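Local coordinates for separin (Saccharomyces cerevisiae, PDB 5U1T), which cleaves the Mcd1/Scc1 subunit of cohesin at the onset of anaphase as a caspase-like cysteine protease held inactive by securin for most of the cell cycle, at residues A[906-909]-A[910-914]; A[1344-1347]-A[1348-1352]. All coordinates share one frame; numbering follows the deposited sequence.

Overall arrangement
Both contacts lie at the C-terminal end of a helix, but in separate parts of an elongated molecule. Interaction 1 finishes helix 905-912, packed among neighbouring helices, its centre about 26 Å from the centre of the chain. Interaction 2 sits at the surface, its centre about 76 Å from the centre of the chain, in the peptidase family C50 part of the sequence, where helix 1332-1347 leads into strand 1353-1362. Between interaction 1 and interaction 2 the centres are about 63 Å apart and the nearest atoms about 50 Å, so they do not touch. Interaction 1 comes first along the chain. Each lies away from Cys-1497, the probable catalytic cysteine, and each pairs an aromatic ring with a side chain further along the chain.

Interaction 1: A[906-909]-A[910-914]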
# COMPACT_ATOMS: atom_id res chain seq x y z
N PRO A 906 -7.28 19.88 13.25
CA PRO A 906 -8.57 20.57 13.41
C PRO A 906 -8.75 21.85 12.53
O PRO A 906 -9.88 22.27 12.21
CB PRO A 906 -8.61 20.91 14.90
CG PRO A 906 -7.22 20.73 15.40
CD PRO A 906 -6.55 19.74 14.52
N ASN A 907 -7.62 22.45 12.14
CA ASN A 907 -7.61 23.54 11.18
C ASN A 907 -7.83 23.12 9.73
O ASN A 907 -8.40 23.87 8.94
CB ASN A 907 -6.30 24.30 11.28
CG ASN A 907 -6.41 25.48 12.20
OD1 ASN A 907 -7.52 25.96 12.46
ND2 ASN A 907 -5.28 25.97 12.70
N LEU A 908 -7.35 21.93 9.39
CA LEU A 908 -7.61 21.36 8.07
C LEU A 908 -9.10 21.12 7.91
O LEU A 908 -9.68 21.44 6.87
CB LEU A 908 -6.83 20.06 7.89
CG LEU A 908 -6.87 19.41 6.52
CD1 LEU A 908 -6.52 20.42 5.46
CD2 LEU A 908 -5.87 18.30 6.50
N TRP A 909 -9.73 20.61 8.96
CA TRP A 909 -11.17 20.41 8.94
C TRP A 909 -11.94 21.73 8.90
O TRP A 909 -13.07 21.78 8.39
CB TRP A 909 -11.62 19.56 10.13
CG TRP A 909 -11.58 18.10 9.78
CD1 TRP A 909 -10.68 17.17 10.22
CD2 TRP A 909 -12.44 17.43 8.85
NE1 TRP A 909 -10.94 15.96 9.63
CE2 TRP A 909 -12.01 16.09 8.79
CE3 TRP A 909 -13.52 17.83 8.06
CZ2 TRP A 909 -12.64 15.14 7.97
CZ3 TRP A 909 -14.15 16.88 7.25
CH2 TRP A 909 -13.71 15.56 7.22
N LYS A 910 -11.35 22.80 9.42
CA LYS A 910 -11.99 24.11 9.32
C LYS A 910 -12.04 24.51 7.84
O LYS A 910 -13.10 24.84 7.33
CB LYS A 910 -11.26 25.14 10.18
CG LYS A 910 -11.75 25.11 11.61
CD LYS A 910 -10.86 25.89 12.56
CE LYS A 910 -11.33 25.66 13.99
NZ LYS A 910 -10.64 26.48 15.06
N LEU A 911 -10.90 24.40 7.17
CA LEU A 911 -10.83 24.57 5.72
C LEU A 911 -11.82 23.69 4.93
O LEU A 911 -12.36 24.15 3.95
CB LEU A 911 -9.41 24.30 5.21
CG LEU A 911 -8.28 25.11 5.84
CD1 LEU A 911 -7.02 25.02 5.01
CD2 LEU A 911 -8.70 26.54 6.02
N HIS A 912 -12.07 22.44 5.34
CA HIS A 912 -13.04 21.63 4.59
C HIS A 912 -14.47 22.10 4.83
O HIS A 912 -15.37 21.84 4.03
CB HIS A 912 -12.94 20.14 4.93
CG HIS A 912 -11.72 19.48 4.39
ND1 HIS A 912 -11.10 18.44 5.05
CD2 HIS A 912 -11.00 19.71 3.28
CE1 HIS A 912 -10.04 18.06 4.36
NE2 HIS A 912 -9.95 18.82 3.28
N LEU A 913 -14.68 22.77 5.94
CA LEU A 913 -16.02 23.20 6.31
C LEU A 913 -16.30 24.62 5.83
O LEU A 913 -17.36 25.19 6.12
CB LEU A 913 -16.20 23.10 7.82
CG LEU A 913 -16.30 21.69 8.40
CD1 LEU A 913 -16.20 21.79 9.90
CD2 LEU A 913 -17.59 21.01 8.00
N GLY A 914 -15.35 25.18 5.07
CA GLY A 914 -15.55 26.45 4.41
C GLY A 914 -14.90 27.63 5.09
O GLY A 914 -14.68 28.65 4.46
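Trp-909 and His-912 meet edge to face on the last turn of helix 905-912, which closes in a Schellman motif at Gly-914. The imidazole comes edge-on over one face of the indole, its ND1 3.9 Å from Trp-909 CE3. The planes stand at 83°, and the centroids of the histidine ring and the six-membered ring of Trp-909 are 5.2 Å apart. His-912 CG lies anti to its own carbonyl carbon (chi1 -72°), which swings the imidazole back along the helix until Leu-908 O sits over one of its faces and CE1 reaches Leu-908 CG. On another side of the helix, the extended chain of Lys-910 passes the amide of Asn-907, with CD 3.3 Å from Asn-907 OD1. The backbone sets these spacings: Leu-911 N bonds to Asn-907 O and His-912 N to Leu-908 O. Further out, Trp-909 packs on Leu-888 and meets the ring of Tyr-880, while Leu-911 O accepts a hydrogen bond from Asn-933 on helix 927-946. At the C-terminal end Gly-914 takes a positive phi of 102°, and its N makes a weak 3.4 Å bond back to Leu-911 O.

Interaction 2: A[1344-1347]-A[1348-1352]; sequences KKYR and ATMTT
Met-1350 folds back against both Tyr-1346 and Arg-1347 where helix 1332-1347 runs out toward strand 1353-1362, making a CH-pi and Met-aromatic contact with the tyrosine. Its CB lies over one face of the phenol, displaced toward the rim at CE2 and CZ, 4.1 Å from the ring centroid and 21° off the normal. The sulfur stands more obliquely to the same ring, with SD 5.0 Å from the Tyr-1346 centroid. Met-1350 holds CG between its backbone N and carbonyl carbon (chi1 58°), a torsion that turns CG toward Arg-1347 O and brings SD alongside the arginine. The two side chains run side by side in the same direction. Arg-1347, bent at chi2 and chi3, lays one guanidinium face toward the sulfur, its NH1 4.0 Å from Met-1350 SD. The charge itself is met by a salt bridge from NH1 to Glu-1248, and NH1 also binds Leu-1294 O; the tyrosine hydroxyl bonds to the backbone N of Asp-1251. A leucine in place of Tyr-1346 would probably deprive Met-1350 CB of its aromatic face and leave Asp-1251 N without its hydroxyl partner. Along the backbone, Ala-1348 N bonds to Lys-1344 O at 3.0 Å, and Tyr-1346 O receives two N-H groups. One is a weak bond from Met-1350 N; the other comes from Thr-1349 N at 3.1 Å, well above the carbonyl plane rather than within it.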
# COMPACT_ATOMS: atom_id res chain seq x y z
N LYS A 1344 -40.67 55.62 -34.36
CA LYS A 1344 -41.39 55.53 -35.63
C LYS A 1344 -40.69 56.31 -36.74
O LYS A 1344 -40.51 55.81 -37.85
CB LYS A 1344 -42.83 56.01 -35.48
CG LYS A 1344 -43.78 54.91 -35.05
CD LYS A 1344 -45.16 55.46 -34.72
CE LYS A 1344 -46.07 54.35 -34.21
NZ LYS A 1344 -47.40 54.87 -33.80
N LYS A 1345 -40.25 57.52 -36.42
CA LYS A 1345 -39.56 58.36 -37.39
C LYS A 1345 -38.27 57.72 -37.87
O LYS A 1345 -37.88 57.86 -39.02
CB LYS A 1345 -39.28 59.75 -36.80
CG LYS A 1345 -38.84 60.81 -37.82
CD LYS A 1345 -38.46 62.11 -37.12
CE LYS A 1345 -38.22 63.23 -38.14
NZ LYS A 1345 -38.00 64.58 -37.52
N TYR A 1346 -37.60 57.01 -36.97
CA TYR A 1346 -36.31 56.43 -37.28
C TYR A 1346 -36.47 55.20 -38.17
O TYR A 1346 -35.80 55.06 -39.20
CB TYR A 1346 -35.56 56.05 -36.01
CG TYR A 1346 -34.33 55.24 -36.32
CD1 TYR A 1346 -33.15 55.85 -36.70
CD2 TYR A 1346 -34.37 53.84 -36.28
CE1 TYR A 1346 -32.04 55.11 -37.00
CE2 TYR A 1346 -33.28 53.11 -36.58
CZ TYR A 1346 -32.11 53.74 -36.94
OH TYR A 1346 -31.01 52.98 -37.24
N ARG A 1347 -37.36 54.30 -37.74
CA ARG A 1347 -37.68 53.10 -38.50
C ARG A 1347 -38.16 53.45 -39.92
O ARG A 1347 -37.79 52.78 -40.88
CB ARG A 1347 -38.76 52.29 -37.78
CG ARG A 1347 -38.46 51.97 -36.32
CD ARG A 1347 -37.28 51.06 -36.17
NE ARG A 1347 -37.62 49.70 -36.53
CZ ARG A 1347 -36.77 48.68 -36.44
NH1 ARG A 1347 -35.54 48.89 -35.99
NH2 ARG A 1347 -37.14 47.46 -36.79
N ALA A 1348 -38.96 54.50 -40.04
CA ALA A 1348 -39.59 54.84 -41.31
C ALA A 1348 -38.57 55.37 -42.32
O ALA A 1348 -38.86 55.48 -43.51
CB ALA A 1348 -40.70 55.88 -41.10
N THR A 1349 -37.37 55.69 -41.84
CA THR A 1349 -36.40 56.39 -42.67
C THR A 1349 -35.05 55.73 -42.66
O THR A 1349 -34.16 56.12 -43.42
CB THR A 1349 -36.21 57.83 -42.21
OG1 THR A 1349 -35.48 58.56 -43.20
CG2 THR A 1349 -35.42 57.85 -40.91
N MET A 1350 -34.90 54.73 -41.79
CA MET A 1350 -33.61 54.07 -41.58
C MET A 1350 -33.10 53.33 -42.80
O MET A 1350 -33.87 52.90 -43.67
CB MET A 1350 -33.72 53.07 -40.43
CG MET A 1350 -34.76 52.02 -40.67
SD MET A 1350 -34.65 50.64 -39.52
CE MET A 1350 -33.34 49.65 -40.25
N THR A 1351 -31.78 53.21 -42.85
CA THR A 1351 -31.13 52.29 -43.77
C THR A 1351 -31.11 50.88 -43.15
O THR A 1351 -30.96 50.74 -41.93
CB THR A 1351 -29.68 52.76 -44.06
OG1 THR A 1351 -28.95 52.84 -42.82
CG2 THR A 1351 -29.70 54.13 -44.72
N THR A 1352 -31.26 49.85 -43.98
CA THR A 1352 -31.18 48.45 -43.50
C THR A 1352 -29.80 47.81 -43.66
O THR A 1352 -29.54 47.09 -44.62
CB THR A 1352 -32.19 47.53 -44.23
OG1 THR A 1352 -33.50 48.12 -44.18
CG2 THR A 1352 -32.23 46.13 -43.56